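Local coordinates for putative cytoplasmic protein (Enterobacter cloacae, PDB 4HFL), which is a type VI secretion effector of the amidase type that probably cuts peptide bonds of the cell-wall peptidoglycan in rival bacteria, at residues K29-N34 with G39-G44; Y65-C70 with K96-F101; I72-P75 with A81-T84; A100-V105 with Q125-F130. All coordinates share one frame; numbering follows the deposited sequence.

How the contacts relate
From the N terminus, contact 1 closes a very short loop, joining the end of helix 21-30 to the end of helix 35-42. Contact 2 opens later, on helix 59-69, and closes on helix 95-106; within that wide loop lies contact 3, which ties the chain after helix 59-69 to strand 82-84. Contact 4 begins where contact 2 ends, sharing Ala100 and Phe101, and carries helix 95-106 onto strand 126-133 of the four-stranded sheet. The path therefore runs from the N-terminal helices, through the helical core, to the sheet. Tyr65 packs on Val31 and Leu42, linking contacts 1 and 2, while Phe101 packs on Pro75, linking contacts 2 and 3.

Contact 1: residues K29-N34 with G39-G44; sequences KEVNVN and GKLLGG
Glu30, in the last turn of helix 21-30, offers its backbone rather than its side chain: its carbonyl O lies 4.1 Å from Leu41 CD2, a loose touch. Val31 follows, the first residue to leave the helix, and carries the apolar meeting. Its CG1 stands opposite the carbonyl carbon and beside the backbone N (chi1 -69°), which sends this methyl to within 3.6 Å of Leu41 CD2. The two side chains meet nearly perpendicular, so they share one methyl-to-methyl touch instead of lying along each other. A compact, branched valine suits this buried spot, where it also packs on Tyr65 of helix 59-69, whereas Leu41 has the reach to span from a more exposed helix face. Asn32 then centres an inverse gamma turn, closed by a weak bond from Val33 N to Val31 O, and so swings the chain away from the first helix. Arg62 of helix 59-69 grips the Val33 carbonyl O. Asn34, with its short polar side chain, caps the next helix through OD1 to the backbone N of Gln37. At that helix's far end Gly43 takes a positive phi, a conformation easy for a residue lacking CB. The whole is a short connection between consecutive helices, the second N-capped by Asn34, with one small apolar touch between the two helix ends.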
loop_
_atom_site.group_PDB
_atom_site.type_symbol
_atom_site.label_atom_id
_atom_site.label_comp_id
_atom_site.label_asym_id
_atom_site.label_seq_id
_atom_site.Cartn_x
_atom_site.Cartn_y
_atom_site.Cartn_z
ATOM N N LYS A 29 0.403 -7.100 9.061
ATOM C CA LYS A 29 0.153 -7.112 10.493
ATOM C C LYS A 29 1.412 -6.679 11.209
ATOM O O LYS A 29 1.344 -5.841 12.115
ATOM C CB LYS A 29 -0.290 -8.500 10.984
ATOM C CG LYS A 29 -1.803 -8.741 10.894
ATOM C CD LYS A 29 -2.254 -9.866 11.835
ATOM C CE LYS A 29 -3.740 -9.741 12.178
ATOM N NZ LYS A 29 -4.222 -10.844 13.067
ATOM N N GLU A 30 2.561 -7.215 10.782
ATOM C CA GLU A 30 3.828 -6.787 11.394
ATOM C C GLU A 30 4.051 -5.274 11.326
ATOM O O GLU A 30 4.615 -4.691 12.260
ATOM C CB GLU A 30 5.027 -7.520 10.787
ATOM C CG GLU A 30 5.123 -8.996 11.170
ATOM C CD GLU A 30 6.052 -9.769 10.255
ATOM O OE1 GLU A 30 6.603 -9.172 9.304
ATOM O OE2 GLU A 30 6.235 -10.978 10.482
ATOM N N VAL A 31 3.630 -4.622 10.242
ATOM C CA VAL A 31 3.768 -3.138 10.263
ATOM C C VAL A 31 2.500 -2.266 10.466
ATOM O O VAL A 31 2.500 -1.081 10.116
ATOM C CB VAL A 31 4.567 -2.594 9.047
ATOM C CG1 VAL A 31 6.016 -2.990 9.152
ATOM C CG2 VAL A 31 3.967 -3.109 7.744
ATOM N N ASN A 32 1.433 -2.828 11.033
ATOM C CA ASN A 32 0.192 -2.071 11.202
ATOM C C ASN A 32 0.210 -1.161 12.430
ATOM O O ASN A 32 -0.637 -1.277 13.319
ATOM C CB ASN A 32 -1.030 -2.992 11.261
ATOM C CG ASN A 32 -2.339 -2.228 11.141
ATOM O OD1 ASN A 32 -2.366 -1.104 10.633
ATOM N ND2 ASN A 32 -3.431 -2.827 11.620
ATOM N N VAL A 33 1.183 -0.259 12.476
ATOM C CA VAL A 33 1.215 0.758 13.524
ATOM C C VAL A 33 1.347 2.136 12.885
ATOM O O VAL A 33 1.558 2.236 11.671
ATOM C CB VAL A 33 2.364 0.508 14.505
ATOM C CG1 VAL A 33 2.070 -0.714 15.358
ATOM C CG2 VAL A 33 3.661 0.322 13.753
ATOM N N ASN A 34 1.211 3.194 13.687
ATOM C CA ASN A 34 1.360 4.560 13.178
ATOM C C ASN A 34 2.760 4.809 12.600
ATOM O O ASN A 34 3.709 4.072 12.920
ATOM C CB ASN A 34 1.025 5.598 14.263
ATOM C CG ASN A 34 1.987 5.554 15.454
ATOM O OD1 ASN A 34 3.192 5.773 15.302
ATOM N ND2 ASN A 34 1.445 5.315 16.652
ATOM N N GLY A 39 8.653 3.753 11.613
ATOM C CA GLY A 39 10.054 4.126 11.493
ATOM C C GLY A 39 10.877 3.515 12.610
ATOM O O GLY A 39 11.928 2.906 12.383
ATOM N N LYS A 40 10.369 3.672 13.827
ATOM C CA LYS A 40 10.973 3.098 15.014
ATOM C C LYS A 40 11.160 1.585 14.904
ATOM O O LYS A 40 11.949 1.004 15.648
ATOM C CB LYS A 40 10.132 3.454 16.241
ATOM C CG LYS A 40 10.593 4.724 16.974
ATOM C CD LYS A 40 10.747 5.938 16.073
ATOM C CE LYS A 40 11.500 7.047 16.779
ATOM N NZ LYS A 40 12.974 6.845 16.709
ATOM N N LEU A 41 10.440 0.957 13.974
ATOM C CA LEU A 41 10.589 -0.480 13.721
ATOM C C LEU A 41 11.542 -0.798 12.563
ATOM O O LEU A 41 12.451 -1.613 12.704
ATOM C CB LEU A 41 9.230 -1.117 13.432
ATOM C CG LEU A 41 9.354 -2.560 12.954
ATOM C CD1 LEU A 41 9.289 -3.496 14.130
ATOM C CD2 LEU A 41 8.294 -2.914 11.932
ATOM N N LEU A 42 11.316 -0.158 11.421
ATOM C CA LEU A 42 12.069 -0.458 10.205
ATOM C C LEU A 42 13.485 0.095 10.241
ATOM O O LEU A 42 14.313 -0.266 9.401
ATOM C CB LEU A 42 11.332 0.081 8.983
ATOM C CG LEU A 42 10.038 -0.667 8.665
ATOM C CD1 LEU A 42 9.181 0.054 7.606
ATOM C CD2 LEU A 42 10.365 -2.084 8.220
ATOM N N GLY A 43 13.751 0.966 11.216
ATOM C CA GLY A 43 15.070 1.544 11.422
ATOM C C GLY A 43 15.615 2.334 10.241
ATOM O O GLY A 43 14.884 2.630 9.293
ATOM N N GLY A 44 16.900 2.685 10.313
ATOM C CA GLY A 44 17.621 3.283 9.197
ATOM C C GLY A 44 17.128 4.626 8.679
ATOM O O GLY A 44 16.640 5.469 9.445
#

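Contact 2: residues Y65-C70 with K96-F101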
loop_
_atom_site.group_PDB
_atom_site.type_symbol
_atom_site.label_atom_id
_atom_site.label_comp_id
_atom_site.label_asym_id
_atom_site.label_seq_id
_atom_site.Cartn_x
_atom_site.Cartn_y
_atom_site.Cartn_z
ATOM N N TYR A 65 7.262 -2.719 2.611
ATOM C CA TYR A 65 7.717 -3.819 3.480
ATOM C C TYR A 65 7.013 -5.130 3.086
ATOM O O TYR A 65 7.657 -6.192 2.937
ATOM C CB TYR A 65 7.479 -3.477 4.963
ATOM C CG TYR A 65 7.700 -4.636 5.921
ATOM C CD1 TYR A 65 8.963 -4.914 6.424
ATOM C CD2 TYR A 65 6.643 -5.445 6.331
ATOM C CE1 TYR A 65 9.174 -5.966 7.294
ATOM C CE2 TYR A 65 6.849 -6.516 7.204
ATOM C CZ TYR A 65 8.116 -6.767 7.682
ATOM O OH TYR A 65 8.339 -7.822 8.556
ATOM N N VAL A 66 5.693 -5.051 2.900
ATOM C CA VAL A 66 4.920 -6.230 2.487
ATOM C C VAL A 66 5.460 -6.821 1.191
ATOM O O VAL A 66 5.731 -8.026 1.115
ATOM C CB VAL A 66 3.408 -5.896 2.325
ATOM C CG1 VAL A 66 2.667 -7.023 1.608
ATOM C CG2 VAL A 66 2.784 -5.624 3.692
ATOM N N LEU A 67 5.606 -5.982 0.169
ATOM C CA LEU A 67 6.096 -6.463 -1.124
ATOM C C LEU A 67 7.509 -7.030 -1.012
ATOM O O LEU A 67 7.792 -8.074 -1.577
ATOM C CB LEU A 67 6.063 -5.356 -2.166
ATOM C CG LEU A 67 4.663 -4.875 -2.564
ATOM C CD1 LEU A 67 4.758 -3.687 -3.487
ATOM C CD2 LEU A 67 3.913 -5.992 -3.238
ATOM N N ASN A 68 8.384 -6.355 -0.267
ATOM C CA ASN A 68 9.775 -6.792 -0.127
ATOM C C ASN A 68 9.859 -8.153 0.497
ATOM O O ASN A 68 10.676 -8.987 0.086
ATOM C CB ASN A 68 10.584 -5.804 0.743
ATOM C CG ASN A 68 11.136 -4.629 -0.054
ATOM O OD1 ASN A 68 11.529 -4.778 -1.221
ATOM N ND2 ASN A 68 11.168 -3.447 0.574
ATOM N N TYR A 69 9.035 -8.389 1.513
ATOM C CA TYR A 69 9.166 -9.658 2.226
ATOM C C TYR A 69 8.275 -10.775 1.686
ATOM O O TYR A 69 8.342 -11.916 2.149
ATOM C CB TYR A 69 9.045 -9.442 3.736
ATOM C CG TYR A 69 10.311 -8.828 4.291
ATOM C CD1 TYR A 69 11.321 -9.621 4.807
ATOM C CD2 TYR A 69 10.512 -7.455 4.259
ATOM C CE1 TYR A 69 12.498 -9.058 5.304
ATOM C CE2 TYR A 69 11.675 -6.884 4.753
ATOM C CZ TYR A 69 12.663 -7.690 5.271
ATOM O OH TYR A 69 13.818 -7.110 5.753
ATOM N N CYS A 70 7.473 -10.446 0.671
ATOM C CA CYS A 70 6.676 -11.447 -0.034
ATOM C C CYS A 70 7.307 -11.791 -1.388
ATOM O O CYS A 70 6.721 -12.514 -2.191
ATOM C CB CYS A 70 5.234 -10.959 -0.221
ATOM S SG CYS A 70 4.280 -11.034 1.306
ATOM N N LYS A 96 1.588 7.738 -4.481
ATOM C CA LYS A 96 1.382 7.737 -5.936
ATOM C C LYS A 96 2.355 6.772 -6.620
ATOM O O LYS A 96 2.020 6.129 -7.627
ATOM C CB LYS A 96 1.542 9.159 -6.488
ATOM C CG LYS A 96 2.714 9.344 -7.431
ATOM C CD LYS A 96 3.433 10.668 -7.179
ATOM C CE LYS A 96 4.679 10.774 -8.055
ATOM N NZ LYS A 96 5.564 11.902 -7.656
ATOM N N ASP A 97 3.553 6.657 -6.051
ATOM C CA ASP A 97 4.576 5.762 -6.584
ATOM C C ASP A 97 4.209 4.299 -6.351
ATOM O O ASP A 97 4.415 3.453 -7.222
ATOM C CB ASP A 97 5.932 6.052 -5.937
ATOM C CG ASP A 97 6.510 7.400 -6.346
ATOM O OD1 ASP A 97 6.061 7.978 -7.358
ATOM O OD2 ASP A 97 7.438 7.869 -5.657
ATOM N N MET A 98 3.679 3.992 -5.170
ATOM C CA MET A 98 3.265 2.622 -4.873
ATOM C C MET A 98 2.098 2.246 -5.793
ATOM O O MET A 98 2.059 1.148 -6.384
ATOM C CB MET A 98 2.858 2.512 -3.401
ATOM C CG MET A 98 2.333 1.144 -2.978
ATOM S SD MET A 98 3.441 -0.229 -3.402
ATOM C CE MET A 98 4.922 0.202 -2.467
ATOM N N ILE A 99 1.169 3.192 -5.924
ATOM C CA ILE A 99 -0.005 3.034 -6.774
ATOM C C ILE A 99 0.397 2.758 -8.224
ATOM O O ILE A 99 -0.154 1.860 -8.861
ATOM C CB ILE A 99 -0.947 4.269 -6.657
ATOM C CG1 ILE A 99 -1.658 4.262 -5.289
ATOM C CG2 ILE A 99 -1.961 4.276 -7.763
ATOM C CD1 ILE A 99 -2.574 5.480 -5.027
ATOM N N ALA A 100 1.366 3.513 -8.742
ATOM C CA ALA A 100 1.882 3.267 -10.098
ATOM C C ALA A 100 2.645 1.942 -10.202
ATOM O O ALA A 100 2.575 1.243 -11.210
ATOM C CB ALA A 100 2.757 4.425 -10.541
ATOM N N PHE A 101 3.364 1.591 -9.140
ATOM C CA PHE A 101 4.205 0.410 -9.137
ATOM C C PHE A 101 3.406 -0.880 -9.218
ATOM O O PHE A 101 3.790 -1.805 -9.935
ATOM C CB PHE A 101 5.062 0.394 -7.879
ATOM C CG PHE A 101 5.955 -0.810 -7.764
ATOM C CD1 PHE A 101 6.826 -1.148 -8.793
ATOM C CD2 PHE A 101 5.940 -1.592 -6.617
ATOM C CE1 PHE A 101 7.664 -2.261 -8.684
ATOM C CE2 PHE A 101 6.781 -2.706 -6.493
ATOM C CZ PHE A 101 7.639 -3.039 -7.526
#
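The Phe101 ring meets Leu67 at its edge: Leu67 CD1 lies near the plane of the ring, 3.8 Å from Phe101 CE2 and almost as near to its neighbour CD2. One ring face carries Val105 CG2, from the next turn of the same helix; over the opposite face lies Pro75, its CD offset toward the CZ end of the ring. Tyr80 joins the ring in an edge-to-face pair. Leu67 carries the contact from helix 59-69. Its CG stands opposite the carbonyl carbon (chi1 -67°), and CD1 is the single methyl that serves both partners. Past Phe101 the leucine runs antiparallel, alongside the aromatic side chain; toward Met98 it points end-on, with Leu67 CD1 3.7 Å from Met98 SD. The methionine chain is bent at both chi2 and chi3, which folds Met98 CE back to 4.0 Å from Leu67 CD1, so that sulfur and methyl both border it. A flexible, unbranched thioether can bend in this way to follow the leucine methyl, and it also packs on Met63 and Ser64 of helix 59-69. All three side chains are buried and apolar, and the backbones remain well apart, with Leu67 and Met98 CA atoms 10.2 Å from each other. This is helix-on-helix packing in the core of a fold assigned to the papain-like peptidase clan CA, between helix 59-69 and helix 95-106, the latter also packing on the antiparallel sheet.

Contact 3: residues I72-P75 with A81-T84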
loop_
_atom_site.group_PDB
_atom_site.type_symbol
_atom_site.label_atom_id
_atom_site.label_comp_id
_atom_site.label_asym_id
_atom_site.label_seq_id
_atom_site.Cartn_x
_atom_site.Cartn_y
_atom_site.Cartn_z
ATOM N N ILE A 72 8.581 -9.579 -3.832
ATOM C CA ILE A 72 8.575 -8.563 -4.873
ATOM C C ILE A 72 9.476 -7.426 -4.387
ATOM O O ILE A 72 9.035 -6.524 -3.659
ATOM C CB ILE A 72 7.141 -8.036 -5.173
ATOM C CG1 ILE A 72 6.275 -9.140 -5.809
ATOM C CG2 ILE A 72 7.180 -6.798 -6.082
ATOM C CD1 ILE A 72 4.803 -8.764 -5.979
ATOM N N PRO A 73 10.752 -7.464 -4.786
ATOM C CA PRO A 73 11.699 -6.476 -4.260
ATOM C C PRO A 73 11.438 -5.103 -4.865
ATOM O O PRO A 73 11.351 -4.996 -6.092
ATOM C CB PRO A 73 13.072 -7.038 -4.687
ATOM C CG PRO A 73 12.789 -7.889 -5.892
ATOM C CD PRO A 73 11.378 -8.420 -5.722
ATOM N N VAL A 74 11.284 -4.076 -4.028
ATOM C CA VAL A 74 11.093 -2.711 -4.541
ATOM C C VAL A 74 12.346 -2.310 -5.326
ATOM O O VAL A 74 13.459 -2.368 -4.788
ATOM C CB VAL A 74 10.799 -1.709 -3.399
ATOM C CG1 VAL A 74 10.832 -0.264 -3.898
ATOM C CG2 VAL A 74 9.449 -2.023 -2.740
ATOM N N PRO A 75 12.169 -1.914 -6.603
ATOM C CA PRO A 75 13.289 -1.734 -7.539
ATOM C C PRO A 75 14.057 -0.433 -7.321
ATOM O O PRO A 75 13.590 0.426 -6.571
ATOM C CB PRO A 75 12.588 -1.689 -8.900
ATOM C CG PRO A 75 11.259 -1.060 -8.595
ATOM C CD PRO A 75 10.876 -1.551 -7.217
ATOM N N ALA A 81 10.373 6.919 -5.917
ATOM C CA ALA A 81 11.236 7.488 -4.877
ATOM C C ALA A 81 11.440 6.466 -3.770
ATOM O O ALA A 81 10.471 5.999 -3.165
ATOM C CB ALA A 81 10.634 8.768 -4.309
ATOM N N THR A 82 12.697 6.115 -3.511
ATOM C CA THR A 82 13.006 5.073 -2.541
ATOM C C THR A 82 14.155 5.482 -1.631
ATOM O O THR A 82 15.080 6.171 -2.063
ATOM C CB THR A 82 13.380 3.739 -3.241
ATOM O OG1 THR A 82 14.553 3.929 -4.041
ATOM C CG2 THR A 82 12.228 3.246 -4.139
ATOM N N VAL A 83 14.080 5.077 -0.365
ATOM C CA VAL A 83 15.276 5.074 0.482
ATOM C C VAL A 83 15.507 3.638 0.935
ATOM O O VAL A 83 14.874 2.716 0.409
ATOM C CB VAL A 83 15.172 6.013 1.705
ATOM C CG1 VAL A 83 15.035 7.487 1.262
ATOM C CG2 VAL A 83 14.025 5.590 2.618
ATOM N N THR A 84 16.405 3.443 1.896
ATOM C CA THR A 84 16.645 2.117 2.470
ATOM C C THR A 84 16.275 2.073 3.951
ATOM O O THR A 84 16.318 3.093 4.647
ATOM C CB THR A 84 18.117 1.708 2.343
ATOM O OG1 THR A 84 18.929 2.659 3.046
ATOM C CG2 THR A 84 18.538 1.657 0.880
#
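Val74 and Thr82 meet through one methyl each, and their first torsions decide which. In Val74 a chi1 of 170° places CG1 opposite the backbone N and beside the carbonyl carbon, directed at the strand. In Thr82 a chi1 of 62° sets the hydroxyl OG1 between the backbone N and the carbonyl carbon, and leaves CG2 opposite the carbonyl carbon to do the touching. Val74 CG1 and Thr82 CG2 come to 3.8 Å, the two side chains passing flank to flank with their ends pointing opposite ways. The same threonine methyl lies 4.0 Å from Pro75 O, so it faces both a valine branch and a carbonyl O, which lie on the same side of it. Threonine suits this partly exposed strand position: its methyl turns toward the apolar neighbour, while its beta-branching agrees with an extended backbone. Val74 is buried, and its backbone N is held by Asn68 OD1, a bond that fixes the loop to helix 59-69. Both Val74 and Thr82 also pack on Arg90 and Met92 of the next strand, to which Val83 is tied by backbone bonding with Tyr91. The arrangement is that of an irregular loop leaving a helix and laid beside a two-stranded antiparallel beta ribbon, strands 82-84 and 90-92.

Contact 4: residues A100-V105 with Q125-F130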
loop_
_atom_site.group_PDB
_atom_site.type_symbol
_atom_site.label_atom_id
_atom_site.label_comp_id
_atom_site.label_asym_id
_atom_site.label_seq_id
_atom_site.Cartn_x
_atom_site.Cartn_y
_atom_site.Cartn_z
ATOM N N ALA A 100 1.366 3.513 -8.742
ATOM C CA ALA A 100 1.882 3.267 -10.098
ATOM C C ALA A 100 2.645 1.942 -10.202
ATOM O O ALA A 100 2.575 1.243 -11.210
ATOM C CB ALA A 100 2.757 4.425 -10.541
ATOM N N PHE A 101 3.364 1.591 -9.140
ATOM C CA PHE A 101 4.205 0.410 -9.137
ATOM C C PHE A 101 3.406 -0.880 -9.218
ATOM O O PHE A 101 3.790 -1.805 -9.935
ATOM C CB PHE A 101 5.062 0.394 -7.879
ATOM C CG PHE A 101 5.955 -0.810 -7.764
ATOM C CD1 PHE A 101 6.826 -1.148 -8.793
ATOM C CD2 PHE A 101 5.940 -1.592 -6.617
ATOM C CE1 PHE A 101 7.664 -2.261 -8.684
ATOM C CE2 PHE A 101 6.781 -2.706 -6.493
ATOM C CZ PHE A 101 7.639 -3.039 -7.526
ATOM N N LEU A 102 2.308 -0.951 -8.473
ATOM C CA LEU A 102 1.567 -2.211 -8.363
ATOM C C LEU A 102 1.178 -2.912 -9.690
ATOM O O LEU A 102 1.418 -4.115 -9.839
ATOM C CB LEU A 102 0.365 -2.038 -7.423
ATOM C CG LEU A 102 0.844 -1.978 -5.971
ATOM C CD1 LEU A 102 -0.237 -1.444 -5.041
ATOM C CD2 LEU A 102 1.292 -3.378 -5.534
ATOM N N PRO A 103 0.580 -2.184 -10.654
ATOM C CA PRO A 103 0.230 -2.923 -11.877
ATOM C C PRO A 103 1.452 -3.425 -12.672
ATOM O O PRO A 103 1.348 -4.415 -13.401
ATOM C CB PRO A 103 -0.571 -1.897 -12.694
ATOM C CG PRO A 103 -0.167 -0.563 -12.156
ATOM C CD PRO A 103 0.081 -0.796 -10.687
ATOM N N THR A 104 2.603 -2.780 -12.512
ATOM C CA THR A 104 3.787 -3.192 -13.272
ATOM C C THR A 104 4.314 -4.534 -12.808
ATOM O O THR A 104 5.084 -5.171 -13.523
ATOM C CB THR A 104 4.924 -2.162 -13.176
ATOM O OG1 THR A 104 5.525 -2.233 -11.877
ATOM C CG2 THR A 104 4.384 -0.748 -13.416
ATOM N N VAL A 105 3.918 -4.956 -11.606
ATOM C CA VAL A 105 4.364 -6.251 -11.078
ATOM C C VAL A 105 3.238 -7.285 -10.920
ATOM O O VAL A 105 3.476 -8.490 -11.016
ATOM C CB VAL A 105 5.193 -6.094 -9.767
ATOM C CG1 VAL A 105 6.542 -5.464 -10.082
ATOM C CG2 VAL A 105 4.445 -5.247 -8.725
ATOM N N GLN A 125 -10.645 -11.280 -1.755
ATOM C CA GLN A 125 -9.553 -10.955 -0.829
ATOM C C GLN A 125 -8.325 -10.575 -1.654
ATOM O O GLN A 125 -8.044 -11.197 -2.691
ATOM C CB GLN A 125 -9.239 -12.146 0.102
ATOM C CG GLN A 125 -8.643 -13.387 -0.583
ATOM C CD GLN A 125 -8.378 -14.517 0.395
ATOM O OE1 GLN A 125 -9.028 -14.603 1.449
ATOM N NE2 GLN A 125 -7.416 -15.397 0.056
ATOM N N GLY A 126 -7.603 -9.543 -1.226
ATOM C CA GLY A 126 -6.409 -9.149 -1.951
ATOM C C GLY A 126 -5.907 -7.758 -1.620
ATOM O O GLY A 126 -6.144 -7.235 -0.534
ATOM N N ILE A 127 -5.190 -7.165 -2.568
ATOM C CA ILE A 127 -4.646 -5.823 -2.407
ATOM C C ILE A 127 -5.630 -4.811 -2.978
ATOM O O ILE A 127 -6.115 -4.982 -4.089
ATOM C CB ILE A 127 -3.326 -5.679 -3.192
ATOM C CG1 ILE A 127 -2.239 -6.570 -2.587
ATOM C CG2 ILE A 127 -2.868 -4.202 -3.236
ATOM C CD1 ILE A 127 -0.949 -6.548 -3.380
ATOM N N ILE A 128 -5.896 -3.733 -2.245
ATOM C CA ILE A 128 -6.851 -2.733 -2.717
ATOM C C ILE A 128 -6.290 -1.303 -2.598
ATOM O O ILE A 128 -5.655 -0.957 -1.596
ATOM C CB ILE A 128 -8.234 -2.899 -2.006
ATOM C CG1 ILE A 128 -9.334 -2.133 -2.744
ATOM C CG2 ILE A 128 -8.166 -2.480 -0.530
ATOM C CD1 ILE A 128 -10.736 -2.496 -2.242
ATOM N N ILE A 129 -6.503 -0.498 -3.640
ATOM C CA ILE A 129 -6.103 0.910 -3.660
ATOM C C ILE A 129 -7.348 1.790 -3.742
ATOM O O ILE A 129 -8.141 1.662 -4.683
ATOM C CB ILE A 129 -5.289 1.250 -4.931
ATOM C CG1 ILE A 129 -4.005 0.418 -5.027
ATOM C CG2 ILE A 129 -4.989 2.754 -5.000
ATOM C CD1 ILE A 129 -3.295 0.599 -6.370
ATOM N N PHE A 130 -7.487 2.714 -2.797
ATOM C CA PHE A 130 -8.578 3.677 -2.797
ATOM C C PHE A 130 -7.997 5.022 -3.188
ATOM O O PHE A 130 -7.106 5.500 -2.519
ATOM C CB PHE A 130 -9.133 3.828 -1.379
ATOM C CG PHE A 130 -9.716 2.565 -0.805
ATOM C CD1 PHE A 130 -10.979 2.130 -1.180
ATOM C CD2 PHE A 130 -9.003 1.821 0.128
ATOM C CE1 PHE A 130 -11.523 0.973 -0.634
ATOM C CE2 PHE A 130 -9.544 0.672 0.680
ATOM C CZ PHE A 130 -10.808 0.245 0.297
#
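Leu102 reaches from helix 95-106 onto Ile129 of strand 126-133, an alpha-on-beta packing in which the helix lies over one face of the antiparallel sheet. The tight part is here: Leu102 CD1 and Ile129 CD1 are 3.9 Å apart, and the side chains run side by side, head to tail. With chi1 at -74° and the leucine chain extended at chi2 (165°), CD1 reaches the strand. Ile127 is a looser neighbour, its CG2 standing 4.2 Å from Leu102 CD1. The two isoleucines project toward the helix because alternate strand residues share a face; Ile128, between them, points the other way. Beta-branched isoleucine suits this extended backbone, and its bulk fills the buried layer. Trp173, from strand 166-174, packs on Leu102, Pro103 and Ile129 and so completes the same apolar layer. On the helix's outer side things are different. Ala100 points away from the strand, and Thr104 is exposed, facing solvent rather than the sheet. Between them Pro103 lacks a backbone N-H, so the bond to the turn before is missing and the helix kinks. Just past that kink Thr104 turns its hydroxyl back on the backbone: OG1 donates to Phe101 O at 2.6 Å, approaching in the carbonyl plane on a lone pair, at a C=O...OG1 angle of 139°.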